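Local structure of peptidase M16 C-terminal domain-containing protein (Enterococcus faecalis, 3D3Y) at residues N59-K62 with L63-L67; F112-E115 with I116-P120; K289-M292 with N293-K297. The protein is of unknown function but belongs to the M16 metallopeptidase family and may bind a metal ion. One frame throughout, in Å; residues are numbered along the deposited sequence.

Contact 1 of 3, residues N59-K62 with L63-L67; sequences NQVK and LSERL
Q60 O takes two hydrogen bonds from S64, one from the backbone N at 3.0 Å and one from the hydroxyl OG at 3.1 Å. The OG donor lies in the carbonyl plane, whereas the amide donor stands above it, 38° out. S64 OG gets there because it sits between its own backbone N and carbonyl carbon (chi1 81°), which folds the hydroxyl back against the preceding turn. One residue earlier, N59 O accepts from L63 N, and the buried L63 turns its side chain to the protein interior, its CB 3.6 Å from N59 O. The L63 side is the close-packed flank, where L63 and R66 rest on Y57 and R66 also pairs with E69. The other flank is loose and faces solvent. K62 runs out fully extended beyond CG, and E65, although its CB is 3.2 Å from V61 O, extends its chain toward solvent. At the start of the helix, N59 OD1 accepts from K62 N at 2.9 Å, tying down an amide that has no earlier helical carbonyl to reach. Asparagine at this position, bonded to the third amide onward, is the classic N-cap, here opening helix 60-69.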
ATOM      1  N   ASN A  59      24.363 -15.510  -5.755  1.00 40.19           N
ATOM      2  CA  ASN A  59      24.639 -14.683  -4.605  1.00 41.75           C
ATOM      3  C   ASN A  59      24.541 -13.228  -4.998  1.00 42.84           C
ATOM      4  O   ASN A  59      24.373 -12.917  -6.177  1.00 42.56           O
ATOM      5  CB  ASN A  59      25.989 -15.058  -3.958  1.00 41.55           C
ATOM      6  CG  ASN A  59      27.165 -14.822  -4.864  1.00 41.41           C
ATOM      7  OD1 ASN A  59      27.326 -13.747  -5.415  1.00 40.77           O
ATOM      8  ND2 ASN A  59      28.008 -15.828  -5.006  1.00 43.61           N
ATOM      9  N   GLN A  60      24.655 -12.337  -4.019  1.00 45.25           N
ATOM     10  CA  GLN A  60      24.368 -10.901  -4.213  1.00 45.87           C
ATOM     11  C   GLN A  60      25.491 -10.199  -4.972  1.00 46.04           C
ATOM     12  O   GLN A  60      25.258  -9.197  -5.678  1.00 46.03           O
ATOM     13  CB  GLN A  60      24.037 -10.264  -2.836  1.00 46.83           C
ATOM     14  CG  GLN A  60      23.429  -8.851  -2.757  1.00 47.14           C
ATOM     15  CD  GLN A  60      22.309  -8.522  -3.748  1.00 50.44           C
ATOM     16  OE1 GLN A  60      21.369  -9.296  -3.986  1.00 46.36           O
ATOM     17  NE2 GLN A  60      22.398  -7.320  -4.309  1.00 53.97           N
ATOM     18  N   VAL A  61      26.698 -10.762  -4.895  1.00 45.20           N
ATOM     19  CA  VAL A  61      27.808 -10.294  -5.722  1.00 44.67           C
ATOM     20  C   VAL A  61      27.504 -10.535  -7.214  1.00 43.38           C
ATOM     21  O   VAL A  61      27.653  -9.629  -8.053  1.00 42.54           O
ATOM     22  CB  VAL A  61      29.173 -10.945  -5.305  1.00 45.03           C
ATOM     23  CG1 VAL A  61      30.219 -10.829  -6.402  1.00 46.07           C
ATOM     24  CG2 VAL A  61      29.706 -10.315  -4.023  1.00 45.87           C
ATOM     25  N   LYS A  62      27.067 -11.751  -7.524  1.00 41.03           N
ATOM     26  CA  LYS A  62      26.773 -12.143  -8.896  1.00 40.44           C
ATOM     27  C   LYS A  62      25.549 -11.414  -9.454  1.00 38.82           C
ATOM     28  O   LYS A  62      25.546 -10.978 -10.615  1.00 37.37           O
ATOM     29  CB  LYS A  62      26.630 -13.671  -8.991  1.00 40.53           C
ATOM     30  CG  LYS A  62      27.995 -14.395  -8.828  1.00 42.99           C
ATOM     31  CD  LYS A  62      27.825 -15.902  -8.695  1.00 42.30           C
ATOM     32  CE  LYS A  62      29.159 -16.625  -8.507  1.00 44.07           C
ATOM     33  NZ  LYS A  62      28.931 -18.087  -8.260  1.00 45.78           N
ATOM     34  N   LEU A  63      24.530 -11.238  -8.623  1.00 38.49           N
ATOM     35  CA  LEU A  63      23.315 -10.538  -9.077  1.00 38.68           C
ATOM     36  C   LEU A  63      23.608  -9.066  -9.341  1.00 39.06           C
ATOM     37  O   LEU A  63      23.245  -8.528 -10.386  1.00 37.80           O
ATOM     38  CB  LEU A  63      22.177 -10.712  -8.073  1.00 38.78           C
ATOM     39  CG  LEU A  63      20.761 -10.283  -8.483  1.00 41.16           C
ATOM     40  CD1 LEU A  63      19.735 -11.172  -7.799  1.00 43.41           C
ATOM     41  CD2 LEU A  63      20.590  -8.821  -8.080  1.00 40.39           C
ATOM     42  N   SER A  64      24.294  -8.405  -8.414  1.00 39.63           N
ATOM     43  CA  SER A  64      24.565  -6.993  -8.611  1.00 40.87           C
ATOM     44  C   SER A  64      25.541  -6.731  -9.780  1.00 40.48           C
ATOM     45  O   SER A  64      25.448  -5.726 -10.471  1.00 41.24           O
ATOM     46  CB  SER A  64      24.968  -6.326  -7.296  1.00 40.78           C
ATOM     47  OG  SER A  64      26.302  -6.562  -7.028  1.00 44.69           O
ATOM     48  N   GLU A  65      26.405  -7.691 -10.058  1.00 40.01           N
ATOM     49  CA  GLU A  65      27.265  -7.658 -11.222  1.00 39.93           C
ATOM     50  C   GLU A  65      26.448  -7.774 -12.530  1.00 37.32           C
ATOM     51  O   GLU A  65      26.764  -7.124 -13.518  1.00 36.13           O
ATOM     52  CB  GLU A  65      28.280  -8.791 -11.077  1.00 40.57           C
ATOM     53  CG  GLU A  65      29.059  -9.310 -12.304  1.00 44.10           C
ATOM     54  CD  GLU A  65      29.853 -10.606 -11.937  1.00 45.71           C
ATOM     55  OE1 GLU A  65      30.504 -10.615 -10.846  1.00 52.96           O
ATOM     56  OE2 GLU A  65      29.814 -11.609 -12.702  1.00 48.26           O
ATOM     57  N   ARG A  66      25.404  -8.596 -12.540  1.00 34.65           N
ATOM     58  CA  ARG A  66      24.509  -8.642 -13.700  1.00 33.05           C
ATOM     59  C   ARG A  66      23.777  -7.288 -13.877  1.00 32.30           C
ATOM     60  O   ARG A  66      23.681  -6.754 -15.000  1.00 31.57           O
ATOM     61  CB  ARG A  66      23.497  -9.769 -13.532  1.00 33.46           C
ATOM     62  CG  ARG A  66      22.499  -9.893 -14.674  1.00 33.85           C
ATOM     63  CD  ARG A  66      23.202  -9.914 -16.051  1.00 34.33           C
ATOM     64  NE  ARG A  66      22.243 -10.181 -17.138  1.00 36.65           N
ATOM     65  CZ  ARG A  66      22.452  -9.877 -18.418  1.00 38.03           C
ATOM     66  NH1 ARG A  66      23.575  -9.299 -18.792  1.00 38.73           N
ATOM     67  NH2 ARG A  66      21.534 -10.162 -19.322  1.00 40.83           N
ATOM     68  N   LEU A  67      23.279  -6.726 -12.773  1.00 31.30           N
ATOM     69  CA  LEU A  67      22.647  -5.401 -12.813  1.00 32.15           C
ATOM     70  C   LEU A  67      23.566  -4.319 -13.416  1.00 32.35           C
ATOM     71  O   LEU A  67      23.126  -3.431 -14.168  1.00 31.46           O
ATOM     72  CB  LEU A  67      22.136  -4.988 -11.428  1.00 32.24           C
ATOM     73  CG  LEU A  67      20.974  -5.846 -10.913  1.00 31.68           C
ATOM     74  CD1 LEU A  67      20.739  -5.509  -9.439  1.00 35.09           C
ATOM     75  CD2 LEU A  67      19.711  -5.592 -11.777  1.00 30.51           C
TER

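Contact 2 of 3, residues F112-E115 with I116-P120; sequences FLKE and IIFAP
I116 lays its CG1 over one face of the F112 ring, 4.0 Å from the ring centroid, a CH-pi contact displaced toward the rim at CE2. F112 has CG anti to its backbone N (chi1 -178°), which swings the ring along the helix toward I116, four residues on. Beside it the backbone bond from I116 N to F112 O is nearly straight. On another side of the helix K114 O lies at the edge of the F118 ring, near its plane and 3.5 Å from CD2, while F118 N donates to the same oxygen. The last turn is less regular: A119 N reaches E115 O at 2.9 Å with a bent angle of 135°, as the chain leaves helical geometry at A119. E115, its chain bent at chi2, brings OE1 to 3.6 Å from A119 CB, and a water bridges the two residues, donating to E115 OE1 at 2.6 Å and to A119 O at 2.9 Å. N56 also donates to OE1, so this carboxylate ties the helix end to the chain ahead of helix 60-69. Farther out, F112 meets F75 edge-to-face and F118 meets F223 in the same manner. Helix 105-118 thus lies with L113 and I117 on strand 85-95, F112 against helix 60-69, and I117 and F118 against helix 185-198.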
ATOM      1  N   PHE A 112      16.615 -10.851 -17.882  1.00 32.22           N
ATOM      2  CA  PHE A 112      16.894 -10.815 -16.434  1.00 31.72           C
ATOM      3  C   PHE A 112      15.644 -11.113 -15.610  1.00 31.66           C
ATOM      4  O   PHE A 112      15.687 -11.904 -14.645  1.00 32.65           O
ATOM      5  CB  PHE A 112      17.450  -9.455 -16.021  1.00 30.60           C
ATOM      6  CG  PHE A 112      17.794  -9.371 -14.561  1.00 31.15           C
ATOM      7  CD1 PHE A 112      18.935  -9.999 -14.074  1.00 31.39           C
ATOM      8  CD2 PHE A 112      16.977  -8.669 -13.683  1.00 31.61           C
ATOM      9  CE1 PHE A 112      19.269  -9.914 -12.702  1.00 32.67           C
ATOM     10  CE2 PHE A 112      17.308  -8.557 -12.314  1.00 30.70           C
ATOM     11  CZ  PHE A 112      18.454  -9.186 -11.827  1.00 30.71           C
ATOM     12  N   LEU A 113      14.532 -10.492 -15.981  1.00 31.54           N
ATOM     13  CA  LEU A 113      13.245 -10.855 -15.398  1.00 31.96           C
ATOM     14  C   LEU A 113      12.932 -12.348 -15.528  1.00 32.90           C
ATOM     15  O   LEU A 113      12.410 -12.974 -14.589  1.00 31.60           O
ATOM     16  CB  LEU A 113      12.108 -10.018 -15.979  1.00 32.33           C
ATOM     17  CG  LEU A 113      12.158  -8.502 -15.743  1.00 33.00           C
ATOM     18  CD1 LEU A 113      11.107  -7.880 -16.613  1.00 34.64           C
ATOM     19  CD2 LEU A 113      11.942  -8.204 -14.250  1.00 34.49           C
ATOM     20  N   LYS A 114      13.213 -12.932 -16.696  1.00 32.66           N
ATOM     21  CA  LYS A 114      12.911 -14.344 -16.877  1.00 33.36           C
ATOM     22  C   LYS A 114      13.695 -15.183 -15.855  1.00 33.66           C
ATOM     23  O   LYS A 114      13.165 -16.201 -15.316  1.00 33.36           O
ATOM     24  CB  LYS A 114      13.247 -14.785 -18.310  1.00 32.25           C
ATOM     25  CG  LYS A 114      12.839 -16.198 -18.627  1.00 36.22           C
ATOM     26  CD  LYS A 114      13.205 -16.577 -20.054  1.00 40.00           C
ATOM     27  CE  LYS A 114      12.539 -17.909 -20.403  1.00 43.12           C
ATOM     28  NZ  LYS A 114      13.093 -18.565 -21.635  1.00 47.84           N
ATOM     29  N   GLU A 115      14.962 -14.789 -15.639  1.00 32.90           N
ATOM     30  CA  GLU A 115      15.843 -15.454 -14.664  1.00 32.16           C
ATOM     31  C   GLU A 115      15.267 -15.340 -13.266  1.00 31.99           C
ATOM     32  O   GLU A 115      15.077 -16.363 -12.556  1.00 31.45           O
ATOM     33  CB  GLU A 115      17.273 -14.886 -14.715  1.00 32.03           C
ATOM     34  CG  GLU A 115      18.099 -15.318 -15.973  1.00 32.93           C
ATOM     35  CD  GLU A 115      18.431 -16.833 -15.994  1.00 39.47           C
ATOM     36  OE1 GLU A 115      18.483 -17.484 -14.916  1.00 35.81           O
ATOM     37  OE2 GLU A 115      18.629 -17.381 -17.105  1.00 42.08           O
ATOM     38  N   ILE A 116      14.959 -14.109 -12.872  1.00 31.08           N
ATOM     39  CA  ILE A 116      14.372 -13.862 -11.540  1.00 32.20           C
ATOM     40  C   ILE A 116      13.057 -14.634 -11.294  1.00 32.38           C
ATOM     41  O   ILE A 116      12.870 -15.264 -10.251  1.00 32.03           O
ATOM     42  CB  ILE A 116      14.156 -12.359 -11.308  1.00 31.75           C
ATOM     43  CG1 ILE A 116      15.522 -11.631 -11.272  1.00 31.61           C
ATOM     44  CG2 ILE A 116      13.294 -12.123 -10.019  1.00 32.99           C
ATOM     45  CD1 ILE A 116      16.542 -12.215 -10.253  1.00 32.91           C
ATOM     46  N   ILE A 117      12.160 -14.584 -12.276  1.00 32.57           N
ATOM     47  CA  ILE A 117      10.811 -15.136 -12.098  1.00 32.55           C
ATOM     48  C   ILE A 117      10.719 -16.648 -12.261  1.00 32.67           C
ATOM     49  O   ILE A 117      10.056 -17.329 -11.456  1.00 33.27           O
ATOM     50  CB  ILE A 117       9.810 -14.421 -13.020  1.00 32.78           C
ATOM     51  CG1 ILE A 117       9.736 -12.934 -12.624  1.00 33.20           C
ATOM     52  CG2 ILE A 117       8.444 -15.099 -12.969  1.00 32.81           C
ATOM     53  CD1 ILE A 117       8.899 -12.107 -13.613  1.00 34.19           C
ATOM     54  N   PHE A 118      11.410 -17.172 -13.270  1.00 32.05           N
ATOM     55  CA  PHE A 118      11.318 -18.580 -13.624  1.00 32.08           C
ATOM     56  C   PHE A 118      12.511 -19.436 -13.211  1.00 31.62           C
ATOM     57  O   PHE A 118      12.468 -20.660 -13.326  1.00 30.80           O
ATOM     58  CB  PHE A 118      11.064 -18.681 -15.128  1.00 32.61           C
ATOM     59  CG  PHE A 118       9.767 -18.048 -15.550  1.00 33.54           C
ATOM     60  CD1 PHE A 118       8.583 -18.773 -15.492  1.00 32.76           C
ATOM     61  CD2 PHE A 118       9.727 -16.722 -15.988  1.00 32.84           C
ATOM     62  CE1 PHE A 118       7.374 -18.191 -15.867  1.00 32.61           C
ATOM     63  CE2 PHE A 118       8.521 -16.129 -16.363  1.00 32.30           C
ATOM     64  CZ  PHE A 118       7.338 -16.876 -16.288  1.00 32.12           C
ATOM     65  N   ALA A 119      13.585 -18.806 -12.749  1.00 30.76           N
ATOM     66  CA  ALA A 119      14.743 -19.576 -12.295  1.00 31.20           C
ATOM     67  C   ALA A 119      15.173 -19.101 -10.919  1.00 30.30           C
ATOM     68  O   ALA A 119      16.304 -18.665 -10.742  1.00 30.29           O
ATOM     69  CB  ALA A 119      15.927 -19.521 -13.319  1.00 31.27           C
ATOM     70  N   PRO A 120      14.262 -19.192  -9.931  1.00 30.72           N
ATOM     71  CA  PRO A 120      14.644 -18.797  -8.582  1.00 30.19           C
ATOM     72  C   PRO A 120      15.618 -19.816  -8.006  1.00 29.61           C
ATOM     73  O   PRO A 120      15.823 -20.887  -8.598  1.00 29.56           O
ATOM     74  CB  PRO A 120      13.318 -18.852  -7.834  1.00 30.47           C
ATOM     75  CG  PRO A 120      12.551 -19.915  -8.537  1.00 30.57           C
ATOM     76  CD  PRO A 120      12.842 -19.628  -9.971  1.00 30.55           C
TER
HETATM   77  O   HOH W   1      18.436 -17.512 -12.309  1.00 26.51           O

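Contact 3 of 3, residues K289-M292 with N293-K297; sequences KLFM and NVREK
K289 O is gripped twice by N293, by the backbone N at 2.9 Å and by the side-chain ND2 at 3.0 Å. The two donors differ in approach: ND2 comes in the carbonyl plane on a lone pair, with the oxygen also close to the amide plane of N293, whereas the backbone N is tilted 30° from the carbonyl plane. N293 CG lies beside its own backbone N (chi1 -71°), folding the amide back over the preceding turn. One step on, L290 O also takes two donors, V294 N and, nearly along its C=O axis, R295 N at 3.2 Å. F291 O then accepts from E296 N at 2.9 Å in a nearly straight bond. These bonds to the fifth residue onward mark a pi-type widening of the last turn, which ends helix 289-295, within the region related to the inactive M16 peptidase domain. Two side chains from this end of the helix come to the same side of the F291 ring. R295, extended from CG to NE, runs alongside the ring and places CD over one face, 3.6 Å from the centroid, in a CH-pi contact; its guanidinium continues over the rim, with its plane 22° from that of the ring. E296 lies alongside too, bent at chi2, its OE2 3.3 Å from F291 CE2. On the inner side L290 and V294 point the same way, with CD2 and CG2 in van der Waals contact. K289 NZ leads away from the turn to a salt bridge with E349 and a hydrogen bond to K344 O, while L290 rests on F282 of helix 272-284.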
ATOM      1  N   LYS A 289      -9.003  20.514  12.813  1.00 30.27           N
ATOM      2  CA  LYS A 289      -9.649  20.700  14.120  1.00 30.67           C
ATOM      3  C   LYS A 289      -8.999  19.941  15.269  1.00 30.23           C
ATOM      4  O   LYS A 289      -8.890  20.474  16.386  1.00 32.35           O
ATOM      5  CB  LYS A 289     -11.166  20.413  14.040  1.00 29.86           C
ATOM      6  CG  LYS A 289     -11.875  21.412  13.117  1.00 30.82           C
ATOM      7  CD  LYS A 289     -13.394  21.291  13.162  1.00 30.72           C
ATOM      8  CE  LYS A 289     -14.037  22.357  12.245  1.00 31.80           C
ATOM      9  NZ  LYS A 289     -13.953  23.700  12.855  1.00 31.86           N
ATOM     10  N   LEU A 290      -8.552  18.711  15.026  1.00 30.78           N
ATOM     11  CA  LEU A 290      -7.921  17.940  16.102  1.00 31.03           C
ATOM     12  C   LEU A 290      -6.542  18.483  16.441  1.00 31.65           C
ATOM     13  O   LEU A 290      -6.179  18.574  17.631  1.00 30.76           O
ATOM     14  CB  LEU A 290      -7.866  16.447  15.756  1.00 31.30           C
ATOM     15  CG  LEU A 290      -9.198  15.714  15.485  1.00 33.52           C
ATOM     16  CD1 LEU A 290      -8.917  14.258  15.228  1.00 34.64           C
ATOM     17  CD2 LEU A 290     -10.190  15.870  16.664  1.00 31.24           C
ATOM     18  N   PHE A 291      -5.764  18.864  15.415  1.00 31.70           N
ATOM     19  CA  PHE A 291      -4.453  19.491  15.713  1.00 32.41           C
ATOM     20  C   PHE A 291      -4.659  20.745  16.539  1.00 31.64           C
ATOM     21  O   PHE A 291      -4.045  20.919  17.599  1.00 31.14           O
ATOM     22  CB  PHE A 291      -3.646  19.805  14.439  1.00 32.30           C
ATOM     23  CG  PHE A 291      -2.173  20.098  14.701  1.00 35.52           C
ATOM     24  CD1 PHE A 291      -1.184  19.135  14.430  1.00 38.07           C
ATOM     25  CD2 PHE A 291      -1.777  21.338  15.226  1.00 35.47           C
ATOM     26  CE1 PHE A 291       0.201  19.431  14.672  1.00 38.00           C
ATOM     27  CE2 PHE A 291      -0.405  21.635  15.481  1.00 37.23           C
ATOM     28  CZ  PHE A 291       0.571  20.688  15.198  1.00 36.73           C
HETATM   29  N   MSE A 292      -5.539  21.616  16.056  1.00 31.77           N
HETATM   30  CA  MSE A 292      -5.756  22.912  16.687  1.00 32.73           C
HETATM   31  C   MSE A 292      -6.446  22.886  18.051  1.00 33.09           C
HETATM   32  O   MSE A 292      -6.243  23.778  18.855  1.00 33.85           O
HETATM   33  CB  MSE A 292      -6.511  23.861  15.731  1.00 32.91           C
HETATM   34  CG  MSE A 292      -5.748  24.159  14.428  1.00 34.09           C
HETATM   35 SE   MSE A 292      -3.996  24.995  14.848  0.80 38.46          SE
HETATM   36  CE  MSE A 292      -4.596  26.516  15.890  1.00 37.04           C
ATOM     37  N   ASN A 293      -7.259  21.879  18.321  1.00 33.24           N
ATOM     38  CA  ASN A 293      -8.071  21.881  19.541  1.00 33.86           C
ATOM     39  C   ASN A 293      -7.689  20.828  20.567  1.00 34.26           C
ATOM     40  O   ASN A 293      -7.820  21.068  21.768  1.00 34.79           O
ATOM     41  CB  ASN A 293      -9.553  21.746  19.179  1.00 34.00           C
ATOM     42  CG  ASN A 293     -10.088  23.000  18.543  1.00 34.27           C
ATOM     43  OD1 ASN A 293     -10.393  23.954  19.240  1.00 35.69           O
ATOM     44  ND2 ASN A 293     -10.143  23.028  17.223  1.00 32.52           N
ATOM     45  N   VAL A 294      -7.236  19.665  20.118  1.00 34.71           N
ATOM     46  CA  VAL A 294      -6.823  18.632  21.081  1.00 35.06           C
ATOM     47  C   VAL A 294      -5.319  18.764  21.366  1.00 35.48           C
ATOM     48  O   VAL A 294      -4.905  18.751  22.511  1.00 35.68           O
ATOM     49  CB  VAL A 294      -7.140  17.198  20.625  1.00 35.47           C
ATOM     50  CG1 VAL A 294      -6.909  16.216  21.800  1.00 36.79           C
ATOM     51  CG2 VAL A 294      -8.563  17.086  20.081  1.00 34.71           C
ATOM     52  N   ARG A 295      -4.509  18.905  20.330  1.00 36.02           N
ATOM     53  CA  ARG A 295      -3.076  19.090  20.535  1.00 36.58           C
ATOM     54  C   ARG A 295      -2.726  20.503  21.027  1.00 37.14           C
ATOM     55  O   ARG A 295      -2.156  20.672  22.106  1.00 36.73           O
ATOM     56  CB  ARG A 295      -2.333  18.782  19.236  1.00 36.58           C
ATOM     57  CG  ARG A 295      -0.827  18.933  19.357  1.00 39.72           C
ATOM     58  CD  ARG A 295      -0.190  18.671  18.016  1.00 41.59           C
ATOM     59  NE  ARG A 295       1.264  18.803  18.097  1.00 45.35           N
ATOM     60  CZ  ARG A 295       2.124  18.066  17.391  1.00 45.97           C
ATOM     61  NH1 ARG A 295       1.688  17.124  16.540  1.00 44.69           N
ATOM     62  NH2 ARG A 295       3.419  18.262  17.550  1.00 46.72           N
ATOM     63  N   GLU A 296      -3.035  21.514  20.217  1.00 37.22           N
ATOM     64  CA  GLU A 296      -2.916  22.895  20.657  1.00 38.99           C
ATOM     65  C   GLU A 296      -4.137  23.179  21.536  1.00 39.74           C
ATOM     66  O   GLU A 296      -5.062  22.355  21.631  1.00 40.25           O
ATOM     67  CB  GLU A 296      -2.892  23.857  19.464  1.00 38.58           C
ATOM     68  CG  GLU A 296      -1.869  23.478  18.373  1.00 40.41           C
ATOM     69  CD  GLU A 296      -0.441  23.940  18.692  1.00 42.68           C
ATOM     70  OE1 GLU A 296      -0.275  24.803  19.563  1.00 45.47           O
ATOM     71  OE2 GLU A 296       0.522  23.459  18.057  1.00 45.11           O
ATOM     72  N   LYS A 297      -4.120  24.334  22.180  1.00 40.18           N
ATOM     73  CA  LYS A 297      -5.225  24.803  23.010  1.00 40.83           C
ATOM     74  C   LYS A 297      -5.422  23.966  24.275  1.00 40.78           C
ATOM     75  O   LYS A 297      -5.056  24.421  25.354  1.00 41.21           O
ATOM     76  CB  LYS A 297      -6.504  24.986  22.183  1.00 41.12           C
ATOM     77  CG  LYS A 297      -6.296  25.999  21.045  1.00 43.17           C
ATOM     78  CD  LYS A 297      -7.601  26.515  20.486  1.00 47.81           C
ATOM     79  CE  LYS A 297      -7.437  26.956  19.045  1.00 49.05           C
ATOM     80  NZ  LYS A 297      -8.758  26.791  18.328  1.00 55.71           N
TER

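How the contacts relate
Contacts 1 and 2 are neighbours, their centres 13 Å apart, and meet where helix 60-69 packs on helix 105-118. F112 serves both: besides taking part in contact 2 it receives R66, whose CG is 3.6 Å from F112 CD1, and L67, whose CD2 is 3.8 Å from F112 CZ. L63 adds a looser touch, CD1 to I116 CD1 at 4.2 Å. Contact 3 stands apart, on the opposite side of the chain's centre, with its centre about 52 Å from those of both others and its nearest atoms about 38 Å from contact 1 and about 41 Å from contact 2. An acetate ion beside Q60 and an ethanediol beside F118 probably come from the crystallisation liquor.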